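PDB 3N54: spore germination protein B3 from Bacillus subtilis subsp. subtilis, which takes part in the spore's germination response to the mixture of L-asparagine, glucose, fructose and potassium ions, as a lipoprotein component of a germinant receptor. Local coordinates for residues L196-V207 against L284-L295. Residues are numbered along the deposited sequence; the frame is centred on the assembly and turned at random.
With SO4 (sulfate ion), chain B.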
loop_
_atom_site.group_PDB
_atom_site.type_symbol
_atom_site.label_atom_id
_atom_site.label_comp_id
_atom_site.label_asym_id
_atom_site.label_seq_id
_atom_site.Cartn_x
_atom_site.Cartn_y
_atom_site.Cartn_z
ATOM N N LEU A 196 -6.396 5.534 -1.972
ATOM C CA LEU A 196 -6.233 6.628 -2.897
ATOM C C LEU A 196 -6.406 6.016 -4.283
ATOM O O LEU A 196 -6.023 4.866 -4.508
ATOM C CB LEU A 196 -4.854 7.275 -2.754
ATOM C CG LEU A 196 -4.563 8.050 -1.459
ATOM C CD1 LEU A 196 -3.170 8.664 -1.501
ATOM C CD2 LEU A 196 -5.606 9.128 -1.214
ATOM N N SER A 197 -6.991 6.770 -5.205
ATOM C CA SER A 197 -7.165 6.303 -6.571
ATOM C C SER A 197 -5.820 6.314 -7.281
ATOM O O SER A 197 -4.854 6.890 -6.779
ATOM C CB SER A 197 -8.155 7.198 -7.325
ATOM O OG SER A 197 -7.668 8.526 -7.432
ATOM N N ALA A 198 -5.769 5.678 -8.449
ATOM C CA ALA A 198 -4.579 5.691 -9.291
ATOM C C ALA A 198 -4.138 7.120 -9.588
ATOM O O ALA A 198 -2.956 7.432 -9.475
ATOM C CB ALA A 198 -4.845 4.943 -10.594
ATOM N N ASP A 199 -5.086 7.981 -9.978
ATOM C CA ASP A 199 -4.780 9.384 -10.277
ATOM C C ASP A 199 -4.247 10.113 -9.045
ATOM O O ASP A 199 -3.257 10.836 -9.128
ATOM C CB ASP A 199 -6.013 10.129 -10.816
ATOM C CG ASP A 199 -6.348 9.770 -12.262
ATOM O OD1 ASP A 199 -5.511 9.161 -12.960
ATOM O OD2 ASP A 199 -7.459 10.123 -12.713
ATOM N N GLU A 200 -4.914 9.926 -7.909
ATOM C CA GLU A 200 -4.497 10.559 -6.658
ATOM C C GLU A 200 -3.108 10.088 -6.241
ATOM O O GLU A 200 -2.297 10.887 -5.775
ATOM C CB GLU A 200 -5.510 10.279 -5.540
ATOM C CG GLU A 200 -6.815 11.049 -5.688
ATOM C CD GLU A 200 -7.919 10.574 -4.753
ATOM O OE1 GLU A 200 -8.847 11.368 -4.499
ATOM O OE2 GLU A 200 -7.879 9.416 -4.280
ATOM N N THR A 201 -2.839 8.794 -6.419
ATOM C CA THR A 201 -1.532 8.236 -6.078
ATOM C C THR A 201 -0.459 8.846 -6.980
ATOM O O THR A 201 0.615 9.211 -6.508
ATOM C CB THR A 201 -1.528 6.685 -6.162
ATOM O OG1 THR A 201 -2.589 6.158 -5.351
ATOM C CG2 THR A 201 -0.213 6.112 -5.664
ATOM N N GLN A 202 -0.767 8.998 -8.266
ATOM C CA GLN A 202 0.179 9.608 -9.205
ATOM C C GLN A 202 0.468 11.045 -8.803
ATOM O O GLN A 202 1.620 11.468 -8.775
ATOM C CB GLN A 202 -0.350 9.578 -10.649
ATOM C CG GLN A 202 0.694 10.045 -11.667
ATOM C CD GLN A 202 0.183 10.100 -13.093
ATOM O OE1 GLN A 202 -0.800 10.775 -13.392
ATOM N NE2 GLN A 202 0.872 9.416 -13.991
ATOM N N THR A 203 -0.586 11.793 -8.504
ATOM C CA THR A 203 -0.446 13.185 -8.088
ATOM C C THR A 203 0.442 13.305 -6.863
ATOM O O THR A 203 1.382 14.103 -6.838
ATOM C CB THR A 203 -1.813 13.810 -7.762
ATOM O OG1 THR A 203 -2.631 13.793 -8.936
ATOM C CG2 THR A 203 -1.650 15.244 -7.270
ATOM N N LEU A 204 0.132 12.506 -5.848
ATOM C CA LEU A 204 0.866 12.541 -4.587
ATOM C C LEU A 204 2.323 12.172 -4.814
ATOM O O LEU A 204 3.228 12.850 -4.329
ATOM C CB LEU A 204 0.219 11.592 -3.576
ATOM C CG LEU A 204 0.634 11.737 -2.118
ATOM C CD1 LEU A 204 0.474 13.179 -1.638
ATOM C CD2 LEU A 204 -0.183 10.770 -1.262
ATOM N N SER A 205 2.544 11.113 -5.582
ATOM C CA SER A 205 3.897 10.664 -5.906
ATOM C C SER A 205 4.689 11.696 -6.711
ATOM O O SER A 205 5.909 11.801 -6.561
ATOM C CB SER A 205 3.838 9.356 -6.692
ATOM O OG SER A 205 5.147 8.907 -7.008
ATOM N N TRP A 206 3.986 12.441 -7.569
ATOM C CA TRP A 206 4.585 13.466 -8.425
ATOM C C TRP A 206 5.116 14.617 -7.587
ATOM O O TRP A 206 6.260 15.047 -7.750
ATOM C CB TRP A 206 3.533 13.999 -9.408
ATOM C CG TRP A 206 4.040 14.754 -10.610
ATOM C CD1 TRP A 206 5.073 15.648 -10.665
ATOM C CD2 TRP A 206 3.472 14.724 -11.926
ATOM N NE1 TRP A 206 5.199 16.149 -11.941
ATOM C CE2 TRP A 206 4.230 15.595 -12.732
ATOM C CE3 TRP A 206 2.404 14.027 -12.504
ATOM C CZ2 TRP A 206 3.955 15.792 -14.085
ATOM C CZ3 TRP A 206 2.129 14.224 -13.850
ATOM C CH2 TRP A 206 2.900 15.102 -14.626
ATOM N N VAL A 207 4.268 15.118 -6.698
ATOM C CA VAL A 207 4.606 16.254 -5.850
ATOM C C VAL A 207 5.687 15.889 -4.825
ATOM O O VAL A 207 6.557 16.705 -4.530
ATOM C CB VAL A 207 3.349 16.811 -5.144
ATOM C CG1 VAL A 207 3.706 17.950 -4.199
ATOM C CG2 VAL A 207 2.331 17.291 -6.182
ATOM N N LEU A 284 -1.769 20.134 -11.560
ATOM C CA LEU A 284 -1.086 19.347 -10.535
ATOM C C LEU A 284 -1.350 19.953 -9.159
ATOM O O LEU A 284 -1.621 19.233 -8.193
ATOM C CB LEU A 284 0.424 19.274 -10.805
ATOM C CG LEU A 284 1.253 18.367 -9.891
ATOM C CD1 LEU A 284 0.804 16.921 -10.007
ATOM C CD2 LEU A 284 2.743 18.473 -10.210
ATOM N N GLU A 285 -1.284 21.278 -9.083
ATOM C CA GLU A 285 -1.487 21.981 -7.825
ATOM C C GLU A 285 -2.877 21.746 -7.246
ATOM O O GLU A 285 -3.008 21.410 -6.073
ATOM C CB GLU A 285 -1.257 23.485 -7.989
ATOM C CG GLU A 285 -1.387 24.235 -6.676
ATOM C CD GLU A 285 -0.793 25.622 -6.721
ATOM O OE1 GLU A 285 -0.904 26.298 -7.764
ATOM O OE2 GLU A 285 -0.228 26.044 -5.698
ATOM N N ARG A 286 -3.913 21.923 -8.056
ATOM C CA ARG A 286 -5.266 21.738 -7.534
ATOM C C ARG A 286 -5.532 20.261 -7.223
ATOM O O ARG A 286 -6.240 19.949 -6.274
ATOM C CB ARG A 286 -6.334 22.344 -8.463
ATOM C CG ARG A 286 -6.723 21.539 -9.685
ATOM C CD ARG A 286 -7.813 22.299 -10.495
ATOM N NE ARG A 286 -7.222 23.241 -11.434
ATOM C CZ ARG A 286 -7.026 23.020 -12.736
ATOM N NH1 ARG A 286 -7.393 21.883 -13.320
ATOM N NH2 ARG A 286 -6.456 23.968 -13.469
ATOM N N ASP A 287 -4.951 19.359 -8.005
ATOM C CA ASP A 287 -5.117 17.933 -7.748
ATOM C C ASP A 287 -4.443 17.531 -6.434
ATOM O O ASP A 287 -5.021 16.765 -5.666
ATOM C CB ASP A 287 -4.601 17.092 -8.925
ATOM C CG ASP A 287 -5.476 17.231 -10.170
ATOM O OD1 ASP A 287 -6.602 17.758 -10.060
ATOM O OD2 ASP A 287 -5.044 16.811 -11.261
ATOM N N VAL A 288 -3.254 18.066 -6.149
ATOM C CA VAL A 288 -2.564 17.709 -4.900
ATOM C C VAL A 288 -3.266 18.330 -3.689
ATOM O O VAL A 288 -3.249 17.756 -2.606
ATOM C CB VAL A 288 -1.056 18.081 -4.904
ATOM C CG1 VAL A 288 -0.851 19.584 -4.753
ATOM C CG2 VAL A 288 -0.333 17.338 -3.792
ATOM N N LYS A 289 -3.893 19.489 -3.875
ATOM C CA LYS A 289 -4.647 20.128 -2.791
ATOM C C LYS A 289 -5.817 19.251 -2.352
ATOM O O LYS A 289 -6.117 19.157 -1.165
ATOM C CB LYS A 289 -5.148 21.518 -3.200
ATOM C CG LYS A 289 -4.079 22.604 -3.132
ATOM C CD LYS A 289 -4.658 23.961 -3.487
ATOM C CE LYS A 289 -3.628 25.076 -3.366
ATOM N NZ LYS A 289 -4.217 26.404 -3.733
ATOM N N GLN A 290 -6.466 18.610 -3.316
ATOM C CA GLN A 290 -7.573 17.707 -3.027
ATOM C C GLN A 290 -7.068 16.481 -2.246
ATOM O O GLN A 290 -7.666 16.098 -1.239
ATOM C CB GLN A 290 -8.263 17.297 -4.334
ATOM C CG GLN A 290 -9.454 16.326 -4.215
ATOM C CD GLN A 290 -10.554 16.804 -3.297
ATOM O OE1 GLN A 290 -10.411 16.757 -2.067
ATOM N NE2 GLN A 290 -11.686 17.224 -3.881
ATOM N N VAL A 291 -5.960 15.895 -2.697
ATOM C CA VAL A 291 -5.395 14.708 -2.051
ATOM C C VAL A 291 -4.917 15.040 -0.636
ATOM O O VAL A 291 -5.203 14.303 0.307
ATOM C CB VAL A 291 -4.225 14.100 -2.861
ATOM C CG1 VAL A 291 -3.619 12.910 -2.117
ATOM C CG2 VAL A 291 -4.695 13.679 -4.248
ATOM N N MET A 292 -4.214 16.162 -0.494
ATOM C CA MET A 292 -3.706 16.584 0.810
ATOM C C MET A 292 -4.854 16.862 1.782
ATOM O O MET A 292 -4.736 16.630 2.975
ATOM C CB MET A 292 -2.818 17.825 0.666
ATOM C CG MET A 292 -1.815 18.019 1.796
ATOM S SD MET A 292 -0.673 16.632 2.019
ATOM C CE MET A 292 -0.260 16.225 0.329
ATOM N N ASP A 293 -5.968 17.354 1.261
ATOM C CA ASP A 293 -7.145 17.609 2.080
ATOM C C ASP A 293 -7.725 16.295 2.624
ATOM O O ASP A 293 -8.140 16.228 3.778
ATOM C CB ASP A 293 -8.199 18.359 1.266
ATOM C CG ASP A 293 -9.275 18.955 2.131
ATOM O OD1 ASP A 293 -8.997 19.954 2.820
ATOM O OD2 ASP A 293 -10.406 18.440 2.108
ATOM N N LYS A 294 -7.753 15.260 1.786
ATOM C CA LYS A 294 -8.181 13.930 2.221
ATOM C C LYS A 294 -7.220 13.356 3.272
ATOM O O LYS A 294 -7.655 12.777 4.259
ATOM C CB LYS A 294 -8.286 12.967 1.035
ATOM C CG LYS A 294 -9.390 13.313 0.048
ATOM C CD LYS A 294 -9.253 12.550 -1.265
ATOM C CE LYS A 294 -9.577 11.067 -1.136
ATOM N NZ LYS A 294 -11.017 10.816 -0.870
ATOM N N LEU A 295 -5.919 13.528 3.065
ATOM C CA LEU A 295 -4.930 13.019 4.020
ATOM C C LEU A 295 -5.042 13.744 5.357
ATOM O O LEU A 295 -5.006 13.120 6.419
ATOM C CB LEU A 295 -3.506 13.148 3.468
ATOM C CG LEU A 295 -3.143 12.258 2.273
ATOM C CD1 LEU A 295 -1.712 12.518 1.838
ATOM C CD2 LEU A 295 -3.341 10.782 2.600
HETATM S S SO4 B . -14.145 11.544 -2.371
HETATM O O1 SO4 B . -14.462 11.191 -0.994
HETATM O O2 SO4 B . -14.394 10.388 -3.225
HETATM O O3 SO4 B . -12.745 11.937 -2.490
HETATM O O4 SO4 B . -14.976 12.667 -2.786
HETATM O O HOH W 1 -2.478 15.423 -11.491
#
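T203 sets its methyl over the backbone of V288, CG2 lying 3.4 Å from V288 N; with CG2 anti to T203's own backbone N, the methyl faces the second helix. The axes of helices 198-207 and 284-295 approach to 9.1 Å and cross at -105°, close to perpendicular.

Apolar packing dominates. V207 CG2 meets V288 CG2 at 3.6 Å, L204 spreads its two methyls between V291, M292 CE and L295 CD1, and L284 CD2 makes a CH-pi contact over one face of W206, 3.8 Å from the centroid of the five-membered ring and 13° off its normal.

Polar links are indirect: no hydrogen bond joins the helices directly, but a water bridges T203 OG1 and D287 OD2, which also salt-bridges K283. E200 forms a capping box with N-cap S197: S197 N donates to E200 OE2 (2.9 Å, 174°), and S197 OG accepts from E200 N (3.1 Å). E200 CB and CG lie against V291 CG2. Cutting E200 back to an alanine would remove the acceptor of S197 N and is likely to leave V291 CG2 with only CB against it. E200 OE1 lies 3.5 Å from K294 CE, the chains crossing near a right angle; K294 NZ, 4.3 Å from OE1 and beyond a salt bridge, hydrogen-bonds a sulfate, probably from the crystallisation liquor, and salt-bridges E298.

Helix 198-208 follows strand 191-196, edge of a five-stranded mixed sheet, and packs across helix 271-299, whose L284, V288 and M292 touch F340, Y336 and F334 of strand 333-342.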